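Local coordinates for fumarylacetoacetate hydrolase (Burkholderia xenovorans, PDB 5TI1), which probably hydrolyses fumarylacetoacetate to fumarate and acetoacetate, the last step of phenylalanine and tyrosine breakdown, with a bound magnesium ion, at residues S29-T34 with L116-A121; G45-G50 with T54-V59; G58-D63 with S287-T292; A161-S166 with L392-K397; E181-Y186 with L357-V362. One frame throughout, in Å; residues are numbered along the deposited sequence. Where two conformers were deposited one is given.

Interaction 1 (S29-T34 with L116-A121); sequences SANNPT and LSRDDA
The amide end of N31 overlaps the guanidinium end of R118, N31 ND2 lying 3.3 Å from R118 NH1. Both atoms are donors, so the pair makes no hydrogen bond with each other; the two groups only lie close, their planes 77° apart. ND2 spends a hydrogen on the carbonyl oxygen of S25 instead, which fixes the rotation of the amide, while NH1 of R118 has a long, weak ion pair with E28. N31 stands at the end of the short 3-10 segment 29-31, with CG anti to its carbonyl carbon (chi1 -61°), and its CB bond heads for 116-121. The CA atoms of N31 and R118 are 10.2 Å apart, and the two side chains span that distance, the arginine chain bending at chi3. Its chi1 of 138° lies away from the staggered values, and the side chain also touches a crystal neighbour, so its pose may owe something to the lattice. R118 sits at the second position of a type I beta turn, S117 to D120, closed by D120 N to S117 O at 2.9 Å. Backbone hydrogen bonds join R118 to K24 and L116 to W26. The contact is a small surface meeting of two loops, a 3-10 turn in the N-terminal region and a type I beta turn that follows helix 102-116.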
# COMPACT_ATOMS: atom_id res chain seq x y z
N SER B 29 -28.01 -5.36 27.84
CA SER B 29 -28.08 -5.32 26.38
C SER B 29 -27.16 -6.37 25.75
O SER B 29 -27.43 -6.85 24.64
CB SER B 29 -27.74 -3.91 25.88
OG SER B 29 -26.47 -3.48 26.34
N ALA B 30 -26.09 -6.76 26.44
CA ALA B 30 -25.17 -7.75 25.90
C ALA B 30 -25.81 -9.13 25.81
O ALA B 30 -25.28 -10.00 25.11
CB ALA B 30 -23.90 -7.83 26.75
N ASN B 31 -26.93 -9.34 26.50
CA ASN B 31 -27.60 -10.63 26.56
C ASN B 31 -28.74 -10.74 25.56
O ASN B 31 -29.41 -11.78 25.52
CB ASN B 31 -28.11 -10.88 27.98
CG ASN B 31 -26.99 -10.91 28.99
OD1 ASN B 31 -25.88 -11.35 28.68
ND2 ASN B 31 -27.26 -10.44 30.20
N ASN B 32 -28.98 -9.70 24.77
CA ASN B 32 -29.94 -9.75 23.67
C ASN B 32 -29.54 -10.86 22.70
O ASN B 32 -28.43 -10.82 22.16
CB ASN B 32 -29.98 -8.39 22.96
CG ASN B 32 -31.16 -8.26 22.01
OD1 ASN B 32 -31.65 -9.24 21.46
ND2 ASN B 32 -31.60 -7.02 21.81
N PRO B 33 -30.40 -11.85 22.45
CA PRO B 33 -29.98 -12.99 21.63
C PRO B 33 -29.57 -12.63 20.21
O PRO B 33 -28.79 -13.36 19.60
CB PRO B 33 -31.21 -13.91 21.64
CG PRO B 33 -31.89 -13.57 22.93
CD PRO B 33 -31.71 -12.09 23.08
N THR B 34 -30.08 -11.53 19.67
CA THR B 34 -29.74 -11.13 18.31
C THR B 34 -28.72 -9.99 18.25
O THR B 34 -28.36 -9.56 17.15
CB THR B 34 -31.00 -10.73 17.55
OG1 THR B 34 -31.64 -9.66 18.26
CG2 THR B 34 -31.94 -11.91 17.45
N LEU B 116 -16.92 -8.71 32.99
CA LEU B 116 -18.25 -8.46 32.45
C LEU B 116 -19.24 -9.56 32.80
O LEU B 116 -20.43 -9.40 32.52
CB LEU B 116 -18.18 -8.31 30.93
CG LEU B 116 -17.43 -7.08 30.42
CD1 LEU B 116 -17.27 -7.17 28.92
CD2 LEU B 116 -18.18 -5.81 30.83
N SER B 117 -18.78 -10.64 33.42
CA SER B 117 -19.65 -11.77 33.73
C SER B 117 -20.64 -11.41 34.83
O SER B 117 -20.30 -10.74 35.81
CB SER B 117 -18.81 -12.98 34.16
OG SER B 117 -17.92 -13.33 33.13
N ARG B 118 -21.87 -11.88 34.65
CA ARG B 118 -22.97 -11.53 35.55
C ARG B 118 -22.70 -11.94 36.99
O ARG B 118 -23.19 -11.28 37.92
CB ARG B 118 -24.25 -12.18 35.02
CG ARG B 118 -25.14 -12.80 36.04
CD ARG B 118 -26.23 -13.54 35.33
NE ARG B 118 -26.93 -12.66 34.40
CZ ARG B 118 -27.89 -13.06 33.58
NH1 ARG B 118 -28.47 -12.19 32.76
NH2 ARG B 118 -28.26 -14.34 33.57
N ASP B 119 -21.91 -12.98 37.20
CA ASP B 119 -21.58 -13.46 38.54
C ASP B 119 -20.37 -12.76 39.15
O ASP B 119 -20.00 -13.08 40.28
CB ASP B 119 -21.35 -14.97 38.51
CG ASP B 119 -22.59 -15.74 38.07
OD1 ASP B 119 -23.66 -15.54 38.68
OD2 ASP B 119 -22.49 -16.53 37.11
N ASP B 120 -19.75 -11.82 38.43
CA ASP B 120 -18.61 -11.08 38.94
C ASP B 120 -19.05 -9.73 39.48
O ASP B 120 -19.87 -9.04 38.87
CB ASP B 120 -17.57 -10.89 37.83
CG ASP B 120 -16.20 -10.50 38.37
OD1 ASP B 120 -16.05 -9.36 38.84
OD2 ASP B 120 -15.29 -11.35 38.33
N ALA B 121 -18.50 -9.34 40.63
CA ALA B 121 -18.89 -8.11 41.30
C ALA B 121 -17.84 -7.01 41.22
O ALA B 121 -18.13 -5.87 41.61
CB ALA B 121 -19.22 -8.38 42.77

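Interaction 2 (G45-G50 with T54-V59); sequences GIFSDG and TRRVGV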
# COMPACT_ATOMS: atom_id res chain seq x y z
N GLY B 45 -11.84 -1.91 19.18
CA GLY B 45 -11.97 -0.74 18.34
C GLY B 45 -11.27 0.45 18.97
O GLY B 45 -10.66 0.36 20.03
N ILE B 46 -11.37 1.59 18.28
CA ILE B 46 -10.79 2.86 18.72
C ILE B 46 -11.92 3.87 18.79
O ILE B 46 -12.61 4.11 17.79
CB ILE B 46 -9.68 3.34 17.77
CG1 ILE B 46 -8.49 2.36 17.80
CG2 ILE B 46 -9.22 4.74 18.13
CD1 ILE B 46 -7.76 2.31 19.12
N PHE B 47 -12.12 4.46 19.97
CA PHE B 47 -13.25 5.36 20.14
C PHE B 47 -12.83 6.60 20.92
O PHE B 47 -11.78 6.66 21.55
CB PHE B 47 -14.42 4.68 20.88
CG PHE B 47 -14.23 4.60 22.36
CD1 PHE B 47 -13.38 3.66 22.91
CD2 PHE B 47 -14.89 5.48 23.20
CE1 PHE B 47 -13.19 3.59 24.27
CE2 PHE B 47 -14.71 5.41 24.57
CZ PHE B 47 -13.85 4.47 25.10
N SER B 48 -13.71 7.59 20.83
CA SER B 48 -13.69 8.78 21.66
C SER B 48 -15.14 9.11 21.93
O SER B 48 -16.05 8.49 21.38
CB SER B 48 -12.95 9.93 20.97
OG SER B 48 -13.63 10.28 19.77
N ASP B 49 -15.38 10.08 22.80
CA ASP B 49 -16.76 10.39 23.18
C ASP B 49 -16.87 11.88 23.46
O ASP B 49 -15.92 12.64 23.25
CB ASP B 49 -17.19 9.52 24.37
CG ASP B 49 -16.59 9.99 25.68
OD1 ASP B 49 -15.46 10.51 25.68
OD2 ASP B 49 -17.26 9.84 26.73
N GLY B 50 -18.05 12.30 23.94
CA GLY B 50 -18.28 13.72 24.19
C GLY B 50 -17.51 14.25 25.38
O GLY B 50 -17.15 15.43 25.41
N THR B 54 -10.15 12.23 23.28
CA THR B 54 -8.94 11.47 23.05
C THR B 54 -9.30 10.06 22.58
O THR B 54 -10.16 9.39 23.17
CB THR B 54 -8.09 11.41 24.31
OG1 THR B 54 -7.79 12.74 24.76
CG2 THR B 54 -6.78 10.67 24.04
N ARG B 55 -8.67 9.62 21.50
CA ARG B 55 -8.96 8.29 20.99
C ARG B 55 -8.27 7.25 21.86
O ARG B 55 -7.15 7.46 22.33
CB ARG B 55 -8.54 8.16 19.53
CG ARG B 55 -9.37 9.04 18.62
CD ARG B 55 -8.96 8.92 17.16
NE ARG B 55 -9.60 9.97 16.36
CZ ARG B 55 -9.62 9.98 15.04
NH1 ARG B 55 -9.05 9.00 14.35
NH2 ARG B 55 -10.22 10.99 14.40
N ARG B 56 -8.97 6.15 22.12
CA ARG B 56 -8.48 5.14 23.03
C ARG B 56 -9.12 3.81 22.66
O ARG B 56 -10.09 3.76 21.89
CB ARG B 56 -8.75 5.53 24.49
CG ARG B 56 -10.20 5.80 24.81
CD ARG B 56 -10.29 6.80 25.95
NE ARG B 56 -11.65 7.01 26.43
CZ ARG B 56 -12.47 7.94 25.95
NH1 ARG B 56 -12.06 8.74 24.97
NH2 ARG B 56 -13.69 8.07 26.45
N VAL B 57 -8.57 2.73 23.21
CA VAL B 57 -9.02 1.40 22.85
C VAL B 57 -10.31 1.08 23.58
O VAL B 57 -10.42 1.29 24.80
CB VAL B 57 -7.94 0.36 23.16
CG1 VAL B 57 -8.47 -1.01 22.85
CG2 VAL B 57 -6.69 0.65 22.34
N GLY B 58 -11.29 0.55 22.85
CA GLY B 58 -12.55 0.16 23.44
C GLY B 58 -12.91 -1.26 23.05
O GLY B 58 -12.45 -1.79 22.04
N VAL B 59 -13.75 -1.86 23.88
CA VAL B 59 -14.32 -3.18 23.60
C VAL B 59 -15.83 -3.06 23.67
O VAL B 59 -16.38 -2.58 24.68
CB VAL B 59 -13.79 -4.24 24.59
CG1 VAL B 59 -14.54 -5.55 24.41
CG2 VAL B 59 -12.30 -4.46 24.37
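The side chain of R56 passes obliquely across the ring of F47 and ends at D49. Its CB leaves the strand on the same sheet face as F47, CG takes the position between backbone N and carbonyl carbon (chi1 56°), and from there the chain extends to NE. CG makes an off-centre CH-pi contact, 4.2 Å from the centroid of the F47 ring. Farther out, R56 NE lies 3.6 Å from F47 CZ and has a salt bridge to D67. The guanidinium turns one face to F47 CE2, offset toward its rim, with ring and guanidinium planes 51° apart. At the tip the two amino groups diverge. R56 NH2 forms a salt bridge to D49 OD1 at 3.1 Å; the donor stands above the carboxylate plane, whereas OD1 lies close to the guanidinium plane. R56 NH1 turns back to T54 O at 2.7 Å, also in the guanidinium plane, and to N52 O. Bonds at all three nitrogens fix the orientation of the guanidinium.

The backbones pair as an antiparallel beta hairpin. F47 with R56 and G45 with G58 are hydrogen-bonded pairs, the former including F47 N to R56 O at 2.9 Å. Between them, I46 and V57 form a non-hydrogen-bonded pair; I46 CD1 touches V57 CG2 at 3.8 Å on the face away from F47 and R56. Strand 140-143 flanks strand 44-49, where S48 OG bonds H143, while strand 64-67 pairs with the other side of strand 56-61 and helix 68-73 packs against V57 and V59.

Interaction 3 (G58-D63 with S287-T292); sequences GVAIGD and SPWIVT
W289 meets A60 where an indole from the interrupted strand 284-292 of the C-terminal mixed sheet packs on strand 56-61 of the N-terminal antiparallel sheet. CB of A60 sits 3.6 Å from the centroid of the W289 six-membered ring and only 8° off its normal, a CH-pi contact nearly over the ring centre. The tryptophan gets there with CG anti to its own carbonyl carbon (chi1 -67°), which sends the indole out from the backbone toward 58-63. A chi2 of 112° then turns the flat of the ring to the methyl group. Because A60 ends at CB, the ring can lie close against the strand, and CA of A60 and CA of W289 are 7.7 Å apart. The far rim of the six-membered ring continues past the methyl to the backbone: W289 CZ3 lies 3.5 Å from A60 N.

F37 meets W289 edge-to-face and also touches A60, so it borders both partners of the contact. P43 packs on A60 as well. All four residues that touch across the two segments are buried, and no hydrogen bond links them; the fit rests on the shape of the indole against the strand. At the rim, the carbonyl oxygen of G58 lies near the plane of the indole, 3.5 Å from W289 CZ3.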
# COMPACT_ATOMS: atom_id res chain seq x y z
N GLY B 58 -11.29 0.55 22.85
CA GLY B 58 -12.55 0.16 23.44
C GLY B 58 -12.91 -1.26 23.05
O GLY B 58 -12.45 -1.79 22.04
N VAL B 59 -13.75 -1.86 23.88
CA VAL B 59 -14.32 -3.18 23.60
C VAL B 59 -15.83 -3.06 23.67
O VAL B 59 -16.38 -2.58 24.68
CB VAL B 59 -13.79 -4.24 24.59
CG1 VAL B 59 -14.54 -5.55 24.41
CG2 VAL B 59 -12.30 -4.46 24.37
N ALA B 60 -16.51 -3.47 22.60
CA ALA B 60 -17.96 -3.40 22.57
C ALA B 60 -18.57 -4.48 23.45
O ALA B 60 -18.13 -5.63 23.46
CB ALA B 60 -18.48 -3.56 21.14
N ILE B 61 -19.60 -4.09 24.20
CA ILE B 61 -20.39 -5.04 24.98
C ILE B 61 -21.82 -4.53 25.01
O ILE B 61 -22.08 -3.39 25.43
CB ILE B 61 -19.78 -5.24 26.38
CG1 ILE B 61 -20.52 -6.35 27.14
CG2 ILE B 61 -19.70 -3.93 27.17
CD1 ILE B 61 -20.17 -7.73 26.63
N GLY B 62 -22.76 -5.33 24.50
CA GLY B 62 -24.12 -4.85 24.34
C GLY B 62 -24.14 -3.58 23.52
O GLY B 62 -23.40 -3.44 22.53
N ASP B 63 -24.95 -2.62 23.95
CA ASP B 63 -25.02 -1.33 23.28
C ASP B 63 -24.00 -0.33 23.84
O ASP B 63 -24.10 0.87 23.58
CB ASP B 63 -26.45 -0.76 23.36
CG ASP B 63 -26.93 -0.53 24.78
OD1 ASP B 63 -26.10 -0.61 25.72
OD2 ASP B 63 -28.14 -0.28 24.97
N SER B 287 -15.85 -1.89 8.66
CA SER B 287 -16.53 -1.74 9.92
C SER B 287 -15.52 -1.39 11.02
O SER B 287 -14.31 -1.66 10.88
CB SER B 287 -17.28 -3.03 10.27
OG SER B 287 -16.39 -4.13 10.30
N PRO B 288 -15.97 -0.78 12.12
CA PRO B 288 -15.02 -0.28 13.12
C PRO B 288 -14.57 -1.29 14.17
O PRO B 288 -13.54 -1.06 14.81
CB PRO B 288 -15.79 0.88 13.77
CG PRO B 288 -17.23 0.49 13.63
CD PRO B 288 -17.34 -0.26 12.34
N TRP B 289 -15.30 -2.40 14.37
CA TRP B 289 -15.00 -3.36 15.43
C TRP B 289 -14.24 -4.56 14.89
O TRP B 289 -14.74 -5.30 14.03
CB TRP B 289 -16.29 -3.83 16.12
CG TRP B 289 -17.00 -2.75 16.89
CD1 TRP B 289 -18.20 -2.19 16.59
CD2 TRP B 289 -16.54 -2.10 18.09
NE1 TRP B 289 -18.53 -1.23 17.52
CE2 TRP B 289 -17.52 -1.15 18.45
CE3 TRP B 289 -15.39 -2.23 18.88
CZ2 TRP B 289 -17.40 -0.34 19.58
CZ3 TRP B 289 -15.27 -1.41 20.00
CH2 TRP B 289 -16.27 -0.48 20.34
N ILE B 290 -13.04 -4.81 15.41
CA ILE B 290 -12.28 -5.97 14.98
C ILE B 290 -12.68 -7.14 15.86
O ILE B 290 -12.39 -7.14 17.06
CB ILE B 290 -10.77 -5.74 15.02
CG1 ILE B 290 -10.39 -4.58 14.09
CG2 ILE B 290 -10.07 -6.99 14.55
CD1 ILE B 290 -8.89 -4.35 14.00
N VAL B 291 -13.38 -8.10 15.28
CA VAL B 291 -13.78 -9.31 16.00
C VAL B 291 -12.58 -10.25 15.99
O VAL B 291 -12.07 -10.59 14.92
CB VAL B 291 -15.01 -9.97 15.34
CG1 VAL B 291 -15.29 -11.34 15.97
CG2 VAL B 291 -16.25 -9.05 15.44
N THR B 292 -12.11 -10.64 17.18
CA THR B 292 -10.87 -11.41 17.27
C THR B 292 -11.04 -12.81 16.69
O THR B 292 -12.12 -13.42 16.74
CB THR B 292 -10.38 -11.54 18.71
OG1 THR B 292 -11.37 -12.19 19.52
CG2 THR B 292 -10.03 -10.19 19.30

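Interaction 4 (A161-S166 with L392-K397); sequences ATNVGS and LTWNGK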
# COMPACT_ATOMS: atom_id res chain seq x y z
N ALA B 161 -16.02 -15.43 -9.14
CA ALA B 161 -15.18 -15.57 -10.33
C ALA B 161 -15.95 -16.25 -11.46
O ALA B 161 -15.72 -15.93 -12.63
CB ALA B 161 -13.92 -16.37 -10.00
N THR B 162 -16.84 -17.19 -11.11
CA THR B 162 -17.68 -17.82 -12.12
C THR B 162 -18.68 -16.83 -12.70
O THR B 162 -18.79 -16.69 -13.92
CB THR B 162 -18.40 -19.03 -11.52
OG1 THR B 162 -17.43 -19.98 -11.07
CG2 THR B 162 -19.30 -19.68 -12.55
N ASN B 163 -19.41 -16.12 -11.83
CA ASN B 163 -20.39 -15.15 -12.30
C ASN B 163 -19.73 -14.10 -13.19
O ASN B 163 -20.14 -13.90 -14.34
CB ASN B 163 -21.08 -14.47 -11.12
CG ASN B 163 -22.06 -15.39 -10.42
OD1 ASN B 163 -22.60 -16.32 -11.02
ND2 ASN B 163 -22.29 -15.14 -9.13
N VAL B 164 -18.69 -13.45 -12.67
CA VAL B 164 -17.98 -12.41 -13.42
C VAL B 164 -17.38 -12.97 -14.69
O VAL B 164 -17.54 -12.41 -15.78
CB VAL B 164 -16.91 -11.76 -12.53
CG1 VAL B 164 -15.97 -10.92 -13.36
CG2 VAL B 164 -17.56 -10.93 -11.44
N GLY B 165 -16.67 -14.10 -14.58
CA GLY B 165 -16.06 -14.70 -15.75
C GLY B 165 -17.06 -15.12 -16.80
O GLY B 165 -16.77 -15.06 -17.99
N SER B 166 -18.26 -15.54 -16.38
CA SER B 166 -19.29 -15.90 -17.34
C SER B 166 -19.68 -14.72 -18.22
O SER B 166 -19.93 -14.88 -19.42
CB SER B 166 -20.52 -16.46 -16.63
OG SER B 166 -20.26 -17.76 -16.10
N LEU B 392 -25.75 -9.49 -8.86
CA LEU B 392 -27.16 -9.56 -8.49
C LEU B 392 -28.08 -9.17 -9.64
O LEU B 392 -29.16 -9.75 -9.79
CB LEU B 392 -27.43 -8.67 -7.27
CG LEU B 392 -26.75 -9.13 -5.97
CD1 LEU B 392 -26.82 -8.07 -4.88
CD2 LEU B 392 -27.35 -10.46 -5.50
N THR B 393 -27.66 -8.22 -10.48
CA THR B 393 -28.47 -7.76 -11.60
C THR B 393 -27.95 -8.26 -12.94
O THR B 393 -28.47 -7.86 -13.99
CB THR B 393 -28.56 -6.23 -11.62
OG1 THR B 393 -27.30 -5.67 -12.01
CG2 THR B 393 -28.94 -5.69 -10.25
N TRP B 394 -26.96 -9.15 -12.93
CA TRP B 394 -26.29 -9.64 -14.13
C TRP B 394 -25.99 -8.49 -15.09
O TRP B 394 -26.49 -8.40 -16.21
CB TRP B 394 -27.10 -10.74 -14.83
CG TRP B 394 -26.24 -11.63 -15.69
CD1 TRP B 394 -26.19 -11.65 -17.05
CD2 TRP B 394 -25.29 -12.61 -15.23
NE1 TRP B 394 -25.28 -12.59 -17.48
CE2 TRP B 394 -24.72 -13.19 -16.38
CE3 TRP B 394 -24.89 -13.05 -13.97
CZ2 TRP B 394 -23.75 -14.19 -16.30
CZ3 TRP B 394 -23.92 -14.05 -13.90
CH2 TRP B 394 -23.37 -14.60 -15.05
N ASN B 395 -25.14 -7.58 -14.59
CA ASN B 395 -24.70 -6.40 -15.33
C ASN B 395 -25.88 -5.53 -15.78
O ASN B 395 -25.79 -4.82 -16.78
CB ASN B 395 -23.84 -6.78 -16.53
CG ASN B 395 -22.96 -5.65 -16.99
OD1 ASN B 395 -22.77 -4.66 -16.26
ND2 ASN B 395 -22.42 -5.76 -18.20
N GLY B 396 -26.99 -5.58 -15.04
CA GLY B 396 -28.14 -4.77 -15.36
C GLY B 396 -29.15 -5.43 -16.26
O GLY B 396 -30.11 -4.77 -16.68
N LYS B 397 -28.97 -6.71 -16.58
CA LYS B 397 -29.92 -7.42 -17.43
C LYS B 397 -31.23 -7.68 -16.68
O LYS B 397 -32.31 -7.64 -17.27
CB LYS B 397 -29.31 -8.72 -17.93
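W394 reaches helix 158-168 with CG anti to its backbone N (chi1 -157°), and a chi2 of -107° turns the outer rim of its indole to N163 and S166. The ring contacts hold for one of two deposited conformers of W394 and are to that extent uncertain. W394 CH2 lies 3.4 Å from N163 O and 3.8 Å from S166 CB, the latter near the ring plane, so S166 is met by the indole edge. N163 OD1 comes 3.9 Å from W394 CZ3 in the plane of the indole, although amide and ring planes stand 83° apart. The amide nitrogen is turned to E391, which accepts its hydrogen bond and positions the group. S166 has its hydroxyl tied down: S166 OG donates to T162 O at 2.8 Å, and S166 N reaches the same oxygen from the opposite face of its plane. M167 also packs on the indole. On its own side, W394 has positive phi and is the C-prime residue of the Schellman motif ending helix 389-392; it also begins a type I' beta turn closed by K397 N. Helix 158-168 carries H160, the predicted proton acceptor, making this a helix-terminating tryptophan set against a probable active-site helix.

Interaction 5 (E181-Y186 with L357-V362); sequences EMPIGY and LAHHTV
An inverse gamma turn centred on P183, in the segment leading into strand 185-188, meets helix 353-362 near the subunit interface, and H359 is the helix residue that fills the contact. M182 lies over one face of the imidazole, with P183 at its base. CB of M182 stands over that face, 3.7 Å from H359 CE1, in a CH-pi contact 28° off the normal. The sulfur adds an oblique contact: M182 SD is 4.5 Å from the H359 ring centroid, a sulfur-aromatic contact at 55° from the normal. M182 places its CG between the backbone N and the carbonyl carbon (chi1 67°), an orientation that brings M182 SD to 3.8 Å from H359 NE2. Closer to the helix, CG of P183 packs on H359 CB at 3.5 Å, and P183 CD rests near the base of the imidazole. H359 reaches out with its CG anti to the backbone N, and its ND1 is hydrogen-bonded to Y313 OH, which helps to fix the ring's rotation.

The carbonyl oxygen of P183 lies 3.6 Å from H359 CD2 and is buried without a hydrogen-bonding partner in the model. The second subunit closes around the same residues: N278 of that subunit bonds H359 O, W269 of that subunit packs on M182, and R214 of that subunit forms a salt bridge with E181. P183 lies about 8 Å, side chain to side chain, from Y155, a predicted substrate-binding residue. The contact thus joins a proline-centred gamma turn to a helix where the dimer interface approaches the probable active site.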
# COMPACT_ATOMS: atom_id res chain seq x y z
N GLU B 181 -5.39 -22.57 -9.10
CA GLU B 181 -4.05 -22.93 -8.66
C GLU B 181 -3.49 -21.98 -7.62
O GLU B 181 -2.50 -22.32 -6.96
CB GLU B 181 -3.09 -22.98 -9.86
CG GLU B 181 -3.47 -24.01 -10.92
CD GLU B 181 -2.93 -25.41 -10.62
OE1 GLU B 181 -2.13 -25.54 -9.67
OE2 GLU B 181 -3.30 -26.36 -11.33
N MET B 182 -4.09 -20.80 -7.43
CA MET B 182 -3.56 -19.85 -6.46
C MET B 182 -4.67 -18.90 -6.04
O MET B 182 -5.59 -18.62 -6.83
CB MET B 182 -2.39 -19.06 -7.05
CG MET B 182 -2.79 -18.15 -8.18
SD MET B 182 -1.48 -17.05 -8.71
CE MET B 182 -0.32 -18.24 -9.37
N PRO B 183 -4.62 -18.39 -4.83
CA PRO B 183 -5.53 -17.31 -4.46
C PRO B 183 -5.03 -15.99 -5.04
O PRO B 183 -4.28 -15.27 -4.38
CB PRO B 183 -5.50 -17.32 -2.93
CG PRO B 183 -4.17 -17.95 -2.59
CD PRO B 183 -3.87 -18.92 -3.68
N ILE B 184 -5.43 -15.67 -6.28
CA ILE B 184 -4.93 -14.46 -6.90
C ILE B 184 -5.38 -13.23 -6.11
O ILE B 184 -6.41 -13.24 -5.41
CB ILE B 184 -5.38 -14.34 -8.37
CG1 ILE B 184 -6.88 -14.10 -8.45
CG2 ILE B 184 -4.98 -15.57 -9.18
CD1 ILE B 184 -7.33 -13.74 -9.84
N GLY B 185 -4.59 -12.17 -6.21
CA GLY B 185 -4.84 -10.95 -5.47
C GLY B 185 -3.99 -9.83 -6.02
O GLY B 185 -3.17 -10.03 -6.93
N TYR B 186 -4.19 -8.65 -5.45
CA TYR B 186 -3.50 -7.44 -5.90
C TYR B 186 -3.29 -6.55 -4.68
O TYR B 186 -3.98 -6.70 -3.67
CB TYR B 186 -4.30 -6.72 -7.01
CG TYR B 186 -5.62 -6.14 -6.53
CD1 TYR B 186 -6.74 -6.95 -6.36
CD2 TYR B 186 -5.74 -4.79 -6.24
CE1 TYR B 186 -7.95 -6.41 -5.91
CE2 TYR B 186 -6.94 -4.25 -5.78
CZ TYR B 186 -8.04 -5.06 -5.62
OH TYR B 186 -9.23 -4.51 -5.16
N LEU B 357 -2.74 -15.84 3.01
CA LEU B 357 -1.52 -15.31 3.61
C LEU B 357 -0.30 -16.12 3.17
O LEU B 357 0.77 -15.56 2.89
CB LEU B 357 -1.64 -15.32 5.13
CG LEU B 357 -0.51 -14.66 5.91
CD1 LEU B 357 -0.38 -13.18 5.50
CD2 LEU B 357 -0.75 -14.84 7.41
N ALA B 358 -0.45 -17.45 3.11
CA ALA B 358 0.64 -18.30 2.64
C ALA B 358 1.07 -17.91 1.24
O ALA B 358 2.27 -17.73 0.97
CB ALA B 358 0.20 -19.76 2.69
N HIS B 359 0.10 -17.72 0.34
CA HIS B 359 0.45 -17.28 -1.00
C HIS B 359 1.01 -15.86 -1.00
O HIS B 359 1.99 -15.58 -1.71
CB HIS B 359 -0.77 -17.38 -1.92
CG HIS B 359 -0.48 -16.99 -3.33
ND1 HIS B 359 0.24 -17.79 -4.19
CD2 HIS B 359 -0.77 -15.86 -4.02
CE1 HIS B 359 0.35 -17.18 -5.36
NE2 HIS B 359 -0.25 -16.01 -5.28
N HIS B 360 0.42 -14.96 -0.20
CA HIS B 360 0.91 -13.59 -0.13
C HIS B 360 2.41 -13.53 0.15
O HIS B 360 3.12 -12.68 -0.40
CB HIS B 360 0.15 -12.81 0.96
CG HIS B 360 0.18 -11.32 0.77
ND1 HIS B 360 1.23 -10.65 0.20
CD2 HIS B 360 -0.74 -10.38 1.08
CE1 HIS B 360 0.97 -9.36 0.16
NE2 HIS B 360 -0.22 -9.16 0.70
N THR B 361 2.91 -14.43 1.00
CA THR B 361 4.30 -14.38 1.45
C THR B 361 5.20 -15.43 0.81
O THR B 361 6.40 -15.46 1.12
CB THR B 361 4.35 -14.52 2.98
OG1 THR B 361 3.91 -15.83 3.35
CG2 THR B 361 3.44 -13.47 3.62
N VAL B 362 4.67 -16.29 -0.07
CA VAL B 362 5.45 -17.44 -0.54
C VAL B 362 6.68 -16.99 -1.32
O VAL B 362 7.69 -17.70 -1.36
CB VAL B 362 4.57 -18.39 -1.37
CG1 VAL B 362 4.21 -17.76 -2.71
CG2 VAL B 362 5.28 -19.73 -1.57

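Interactions 1, 2 and 3 gather on one side of the chain's centre, and interactions 4 and 5 on the other. Strand 56-61 connects interactions 2 and 3, whose centres are 11 Å apart; interaction 3 also touches interaction 1 through S29 and D63, and by pairing residues 58-63 with 287-292 it ties the N-terminal region to the C-terminal one. Interactions 4 and 5 lie within the C-terminal region, centres 24 Å apart without touching; along the chain both segments of 5 fall between those of 4. Strands 284-292 and 185-188 belong to one mixed sheet, so interactions 3 and 5 sit at distant parts of it, centres 29 Å apart. Interactions 4 and 5 lie near residues predicted to serve catalysis or substrate binding.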